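Long-range contact in protein (thiaminase I) (Bacillus subtilis, PDB 3THI), which cleaves thiamin by transferring its pyrimidine group to a base or other nucleophile in place of the thiazole, thereby degrading the vitamin: residues G146-K157 / L195-Y206. Numbering follows the deposited sequence.
Sequences GLLINMAGGTTK and LINMAGEKPSQY
L147 lies across the end of helix 195-199, the axes of strand 147-149 and that helix passing 7.3 Å apart at 117°, and its N gives a nearly straight hydrogen bond to M198 O. Farther along, M151 N bonds S204 O (2.9 Å). A water bridges L147 O and A199 O. A199 suits this close approach: its small CB sits 3.6 Å from I149 CG2. L147 CD2 lies 3.9 Å from L195 CD2, a reach it owes to a chi1 of 172° that turns CG away from the backbone N. The long, flexible M151 crosses L195 at about a right angle, SD 3.7 Å from L195 CB and CE near I196 CG1. Q205, bent at chi2, turns its amide back so that NE2 gives hydrogen bonds to M151 O (3.0 Å), from above that carbonyl's plane, and to S204 OG, nearly in the amide plane. S204 OG in turn donates to E201 O, so one hydroxyl serves as acceptor and donor. A leucine in place of Q205 would probably leave both M151 O and S204 OG without the amide donor. L147, I149 and L195 also touch I229 of strand 227-231, which pairs in parallel with strand 147-149, while helix 124-131 meets L147 and M198 through I131; the contact thus packs helix 195-199 against strand 147-149 and helix 201-205 against the loop that leads on to helix 154-169, within the thiaminase domain.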
ATOM      1  N   GLY A 146     -22.819   8.946   2.722  1.00 14.66           N
ATOM      2  CA  GLY A 146     -21.739   9.074   1.769  1.00 14.43           C
ATOM      3  C   GLY A 146     -20.528   8.186   1.914  1.00 15.90           C
ATOM      4  O   GLY A 146     -20.462   7.289   2.763  1.00 15.68           O
ATOM      5  N   LEU A 147     -19.567   8.454   1.036  1.00 16.53           N
ATOM      6  CA  LEU A 147     -18.309   7.736   0.979  1.00 13.91           C
ATOM      7  C   LEU A 147     -17.154   8.522   1.565  1.00 15.72           C
ATOM      8  O   LEU A 147     -17.012   9.717   1.318  1.00 17.96           O
ATOM      9  CB  LEU A 147     -17.960   7.405  -0.477  1.00 12.92           C
ATOM     10  CG  LEU A 147     -16.562   6.813  -0.709  1.00 10.72           C
ATOM     11  CD1 LEU A 147     -16.489   5.412  -0.120  1.00  9.49           C
ATOM     12  CD2 LEU A 147     -16.231   6.802  -2.191  1.00 12.37           C
ATOM     13  N   LEU A 148     -16.333   7.836   2.350  1.00 14.85           N
ATOM     14  CA  LEU A 148     -15.133   8.434   2.910  1.00 16.33           C
ATOM     15  C   LEU A 148     -13.996   7.810   2.113  1.00 14.40           C
ATOM     16  O   LEU A 148     -13.891   6.589   2.033  1.00 14.71           O
ATOM     17  CB  LEU A 148     -14.968   8.089   4.394  1.00 18.99           C
ATOM     18  CG  LEU A 148     -15.657   8.993   5.420  1.00 17.04           C
ATOM     19  CD1 LEU A 148     -15.516   8.400   6.805  1.00 14.56           C
ATOM     20  CD2 LEU A 148     -14.998  10.344   5.378  1.00 19.60           C
ATOM     21  N   ILE A 149     -13.209   8.647   1.447  1.00 13.17           N
ATOM     22  CA  ILE A 149     -12.077   8.159   0.681  1.00 11.55           C
ATOM     23  C   ILE A 149     -11.032   9.243   0.480  1.00 12.12           C
ATOM     24  O   ILE A 149     -11.347  10.402   0.226  1.00  9.61           O
ATOM     25  CB  ILE A 149     -12.493   7.575  -0.688  1.00  9.04           C
ATOM     26  CG1 ILE A 149     -11.293   6.876  -1.345  1.00  9.98           C
ATOM     27  CG2 ILE A 149     -13.065   8.661  -1.584  1.00 10.62           C
ATOM     28  CD1 ILE A 149     -11.565   6.293  -2.721  1.00  8.14           C
ATOM     29  N   ASN A 150      -9.779   8.853   0.654  1.00 13.23           N
ATOM     30  CA  ASN A 150      -8.661   9.754   0.479  1.00 14.17           C
ATOM     31  C   ASN A 150      -8.249   9.774  -0.994  1.00 14.96           C
ATOM     32  O   ASN A 150      -7.780   8.771  -1.547  1.00 17.19           O
ATOM     33  CB  ASN A 150      -7.489   9.308   1.367  1.00 13.00           C
ATOM     34  CG  ASN A 150      -6.319  10.266   1.322  1.00 10.96           C
ATOM     35  OD1 ASN A 150      -6.279  11.172   0.492  1.00 12.77           O
ATOM     36  ND2 ASN A 150      -5.367  10.078   2.225  1.00 13.07           N
ATOM     37  N   MET A 151      -8.479  10.908  -1.638  1.00 12.39           N
ATOM     38  CA  MET A 151      -8.110  11.073  -3.032  1.00 11.74           C
ATOM     39  C   MET A 151      -7.295  12.350  -3.170  1.00 10.52           C
ATOM     40  O   MET A 151      -7.193  12.910  -4.246  1.00 13.62           O
ATOM     41  CB  MET A 151      -9.353  11.099  -3.926  1.00 12.29           C
ATOM     42  CG  MET A 151     -10.001   9.731  -4.065  1.00 10.82           C
ATOM     43  SD  MET A 151     -11.400   9.650  -5.194  1.00 14.45           S
ATOM     44  CE  MET A 151     -10.594   9.678  -6.782  1.00 10.76           C
ATOM     45  N   ALA A 152      -6.753  12.815  -2.048  1.00 11.59           N
ATOM     46  CA  ALA A 152      -5.926  14.015  -1.994  1.00 14.50           C
ATOM     47  C   ALA A 152      -4.518  13.660  -2.478  1.00 18.74           C
ATOM     48  O   ALA A 152      -4.051  12.539  -2.288  1.00 19.91           O
ATOM     49  CB  ALA A 152      -5.867  14.525  -0.563  1.00 11.63           C
ATOM     50  N   GLY A 153      -3.818  14.618  -3.069  1.00 22.92           N
ATOM     51  CA  GLY A 153      -2.477  14.315  -3.550  1.00 22.76           C
ATOM     52  C   GLY A 153      -2.513  13.857  -4.997  1.00 21.38           C
ATOM     53  O   GLY A 153      -3.339  13.004  -5.362  1.00 18.85           O
ATOM     54  N   GLY A 154      -1.625  14.436  -5.813  1.00 18.05           N
ATOM     55  CA  GLY A 154      -1.559  14.121  -7.234  1.00 15.80           C
ATOM     56  C   GLY A 154      -1.123  12.707  -7.575  1.00 12.48           C
ATOM     57  O   GLY A 154      -1.691  12.087  -8.468  1.00 10.50           O
ATOM     58  N   THR A 155      -0.155  12.183  -6.833  1.00 12.23           N
ATOM     59  CA  THR A 155       0.348  10.840  -7.086  1.00 14.74           C
ATOM     60  C   THR A 155      -0.693   9.784  -6.733  1.00 13.08           C
ATOM     61  O   THR A 155      -0.776   8.749  -7.399  1.00 13.51           O
ATOM     62  CB  THR A 155       1.704  10.593  -6.355  1.00 15.00           C
ATOM     63  OG1 THR A 155       2.681  11.517  -6.852  1.00 14.45           O
ATOM     64  CG2 THR A 155       2.208   9.170  -6.600  1.00 16.32           C
ATOM     65  N   THR A 156      -1.496  10.051  -5.703  1.00 14.03           N
ATOM     66  CA  THR A 156      -2.552   9.115  -5.299  1.00 12.71           C
ATOM     67  C   THR A 156      -3.557   8.994  -6.448  1.00 12.04           C
ATOM     68  O   THR A 156      -3.896   7.890  -6.881  1.00 11.50           O
ATOM     69  CB  THR A 156      -3.294   9.607  -4.044  1.00 13.05           C
ATOM     70  OG1 THR A 156      -2.401   9.589  -2.930  1.00 19.16           O
ATOM     71  CG2 THR A 156      -4.482   8.719  -3.736  1.00 10.42           C
ATOM     72  N   LYS A 157      -4.014  10.144  -6.936  1.00 10.05           N
ATOM     73  CA  LYS A 157      -4.956  10.197  -8.041  1.00 12.19           C
ATOM     74  C   LYS A 157      -4.352   9.525  -9.278  1.00 12.55           C
ATOM     75  O   LYS A 157      -5.012   8.715  -9.930  1.00 12.88           O
ATOM     76  CB  LYS A 157      -5.299  11.645  -8.372  1.00 12.36           C
ATOM     77  CG  LYS A 157      -6.012  12.400  -7.281  1.00 18.29           C
ATOM     78  CD  LYS A 157      -6.273  13.824  -7.743  1.00 18.28           C
ATOM     79  CE  LYS A 157      -6.490  14.771  -6.601  1.00 14.51           C
ATOM     80  NZ  LYS A 157      -5.258  15.092  -5.875  1.00 14.73           N
ATOM     81  N   LEU A 195     -16.345   8.334  -7.738  1.00 15.63           N
ATOM     82  CA  LEU A 195     -15.834   8.250  -6.377  1.00 16.46           C
ATOM     83  C   LEU A 195     -15.875   9.613  -5.705  1.00 16.01           C
ATOM     84  O   LEU A 195     -16.258   9.723  -4.545  1.00 21.43           O
ATOM     85  CB  LEU A 195     -14.399   7.745  -6.385  1.00 16.59           C
ATOM     86  CG  LEU A 195     -14.168   6.277  -6.690  1.00 16.50           C
ATOM     87  CD1 LEU A 195     -12.700   6.054  -6.949  1.00 14.50           C
ATOM     88  CD2 LEU A 195     -14.674   5.423  -5.533  1.00 15.69           C
ATOM     89  N   ILE A 196     -15.427  10.634  -6.429  1.00 14.23           N
ATOM     90  CA  ILE A 196     -15.421  12.005  -5.933  1.00 15.41           C
ATOM     91  C   ILE A 196     -16.865  12.445  -5.699  1.00 15.75           C
ATOM     92  O   ILE A 196     -17.186  13.088  -4.699  1.00 16.25           O
ATOM     93  CB  ILE A 196     -14.728  12.938  -6.947  1.00 13.50           C
ATOM     94  CG1 ILE A 196     -13.223  12.639  -6.972  1.00 12.62           C
ATOM     95  CG2 ILE A 196     -15.014  14.395  -6.626  1.00 13.18           C
ATOM     96  CD1 ILE A 196     -12.483  13.226  -8.168  1.00 12.71           C
ATOM     97  N   ASN A 197     -17.736  12.050  -6.619  1.00 14.91           N
ATOM     98  CA  ASN A 197     -19.147  12.377  -6.518  1.00 16.60           C
ATOM     99  C   ASN A 197     -19.768  11.778  -5.245  1.00 16.07           C
ATOM    100  O   ASN A 197     -20.619  12.404  -4.592  1.00 11.28           O
ATOM    101  CB  ASN A 197     -19.891  11.860  -7.752  1.00 19.19           C
ATOM    102  CG  ASN A 197     -21.311  12.361  -7.813  1.00 23.99           C
ATOM    103  OD1 ASN A 197     -21.554  13.572  -7.854  1.00 29.66           O
ATOM    104  ND2 ASN A 197     -22.257  11.442  -7.791  1.00 16.09           N
ATOM    105  N   MET A 198     -19.344  10.565  -4.901  1.00 12.62           N
ATOM    106  CA  MET A 198     -19.858   9.889  -3.711  1.00 17.17           C
ATOM    107  C   MET A 198     -19.292  10.434  -2.395  1.00 18.11           C
ATOM    108  O   MET A 198     -19.997  10.515  -1.385  1.00 15.42           O
ATOM    109  CB  MET A 198     -19.598   8.378  -3.798  1.00 15.43           C
ATOM    110  CG  MET A 198     -20.365   7.685  -4.929  1.00 13.87           C
ATOM    111  SD  MET A 198     -20.298   5.887  -4.814  1.00 17.48           S
ATOM    112  CE  MET A 198     -18.829   5.503  -5.876  1.00  9.03           C
ATOM    113  N   ALA A 199     -18.023  10.830  -2.434  1.00 21.15           N
ATOM    114  CA  ALA A 199     -17.313  11.338  -1.265  1.00 19.34           C
ATOM    115  C   ALA A 199     -17.440  12.837  -1.027  1.00 19.96           C
ATOM    116  O   ALA A 199     -17.435  13.295   0.120  1.00 17.09           O
ATOM    117  CB  ALA A 199     -15.839  10.958  -1.361  1.00 12.41           C
ATOM    118  N   GLY A 200     -17.578  13.591  -2.112  1.00 18.03           N
ATOM    119  CA  GLY A 200     -17.639  15.036  -2.006  1.00 17.34           C
ATOM    120  C   GLY A 200     -16.264  15.523  -2.426  1.00 16.57           C
ATOM    121  O   GLY A 200     -15.258  14.878  -2.130  1.00 15.01           O
ATOM    122  N   GLU A 201     -16.211  16.650  -3.121  1.00 17.80           N
ATOM    123  CA  GLU A 201     -14.943  17.183  -3.609  1.00 20.28           C
ATOM    124  C   GLU A 201     -13.958  17.523  -2.500  1.00 19.76           C
ATOM    125  O   GLU A 201     -12.848  17.002  -2.474  1.00 19.67           O
ATOM    126  CB  GLU A 201     -15.186  18.411  -4.495  1.00 18.59           C
ATOM    127  CG  GLU A 201     -13.928  18.958  -5.170  1.00 20.45           C
ATOM    128  CD  GLU A 201     -14.224  20.096  -6.133  1.00 21.76           C
ATOM    129  OE1 GLU A 201     -15.414  20.369  -6.398  1.00 25.00           O
ATOM    130  OE2 GLU A 201     -13.265  20.729  -6.629  1.00 26.05           O
ATOM    131  N   LYS A 202     -14.361  18.417  -1.603  1.00 18.58           N
ATOM    132  CA  LYS A 202     -13.501  18.833  -0.507  1.00 18.04           C
ATOM    133  C   LYS A 202     -13.174  17.684   0.430  1.00 15.47           C
ATOM    134  O   LYS A 202     -12.025  17.531   0.828  1.00 13.20           O
ATOM    135  CB  LYS A 202     -14.108  20.008   0.269  1.00 19.26           C
ATOM    136  CG  LYS A 202     -13.985  21.344  -0.441  1.00 27.79           C
ATOM    137  CD  LYS A 202     -14.636  22.453   0.377  1.00 34.27           C
ATOM    138  CE  LYS A 202     -14.103  23.824  -0.019  1.00 39.20           C
ATOM    139  NZ  LYS A 202     -12.670  23.997   0.383  1.00 42.15           N
ATOM    140  N   PRO A 203     -14.184  16.881   0.822  1.00 13.36           N
ATOM    141  CA  PRO A 203     -13.861  15.771   1.718  1.00 13.02           C
ATOM    142  C   PRO A 203     -12.850  14.809   1.093  1.00 12.46           C
ATOM    143  O   PRO A 203     -11.916  14.387   1.768  1.00 16.01           O
ATOM    144  CB  PRO A 203     -15.220  15.119   1.947  1.00 10.36           C
ATOM    145  CG  PRO A 203     -16.148  16.294   1.908  1.00 12.88           C
ATOM    146  CD  PRO A 203     -15.645  17.046   0.710  1.00 14.72           C
ATOM    147  N   SER A 204     -13.002  14.511  -0.199  1.00  9.28           N
ATOM    148  CA  SER A 204     -12.077  13.608  -0.879  1.00 11.68           C
ATOM    149  C   SER A 204     -10.691  14.217  -1.059  1.00 11.89           C
ATOM    150  O   SER A 204      -9.702  13.491  -1.113  1.00 12.33           O
ATOM    151  CB  SER A 204     -12.616  13.185  -2.244  1.00 14.06           C
ATOM    152  OG  SER A 204     -12.427  14.208  -3.210  1.00 18.77           O
ATOM    153  N   GLN A 205     -10.619  15.547  -1.113  1.00 14.88           N
ATOM    154  CA  GLN A 205      -9.349  16.246  -1.309  1.00 14.04           C
ATOM    155  C   GLN A 205      -8.689  16.755  -0.041  1.00 14.07           C
ATOM    156  O   GLN A 205      -7.580  17.284  -0.075  1.00 15.27           O
ATOM    157  CB  GLN A 205      -9.533  17.412  -2.286  1.00 15.64           C
ATOM    158  CG  GLN A 205      -9.958  16.965  -3.654  1.00 13.96           C
ATOM    159  CD  GLN A 205      -9.040  15.892  -4.194  1.00 15.98           C
ATOM    160  OE1 GLN A 205      -7.844  16.123  -4.368  1.00 16.58           O
ATOM    161  NE2 GLN A 205      -9.589  14.707  -4.444  1.00  8.88           N
ATOM    162  N   TYR A 206      -9.365  16.561   1.079  1.00  9.24           N
ATOM    163  CA  TYR A 206      -8.878  17.018   2.364  1.00 12.92           C
ATOM    164  C   TYR A 206      -7.551  16.413   2.808  1.00 14.73           C
ATOM    165  O   TYR A 206      -7.319  15.214   2.676  1.00 16.96           O
ATOM    166  CB  TYR A 206      -9.942  16.771   3.432  1.00 13.40           C
ATOM    167  CG  TYR A 206      -9.519  17.213   4.802  1.00 13.72           C
ATOM    168  CD1 TYR A 206      -9.517  18.560   5.150  1.00 14.12           C
ATOM    169  CD2 TYR A 206      -9.124  16.281   5.760  1.00 14.16           C
ATOM    170  CE1 TYR A 206      -9.138  18.968   6.420  1.00 13.42           C
ATOM    171  CE2 TYR A 206      -8.742  16.679   7.026  1.00 12.80           C
ATOM    172  CZ  TYR A 206      -8.754  18.018   7.350  1.00 13.10           C
ATOM    173  OH  TYR A 206      -8.388  18.402   8.612  1.00 16.35           O
TER
HETATM  174  O   HOH W   1     -15.961  11.953   2.039  1.00 11.53           O
HETATM  175  O   HOH W   2     -13.284  11.413   2.081  1.00 12.88           O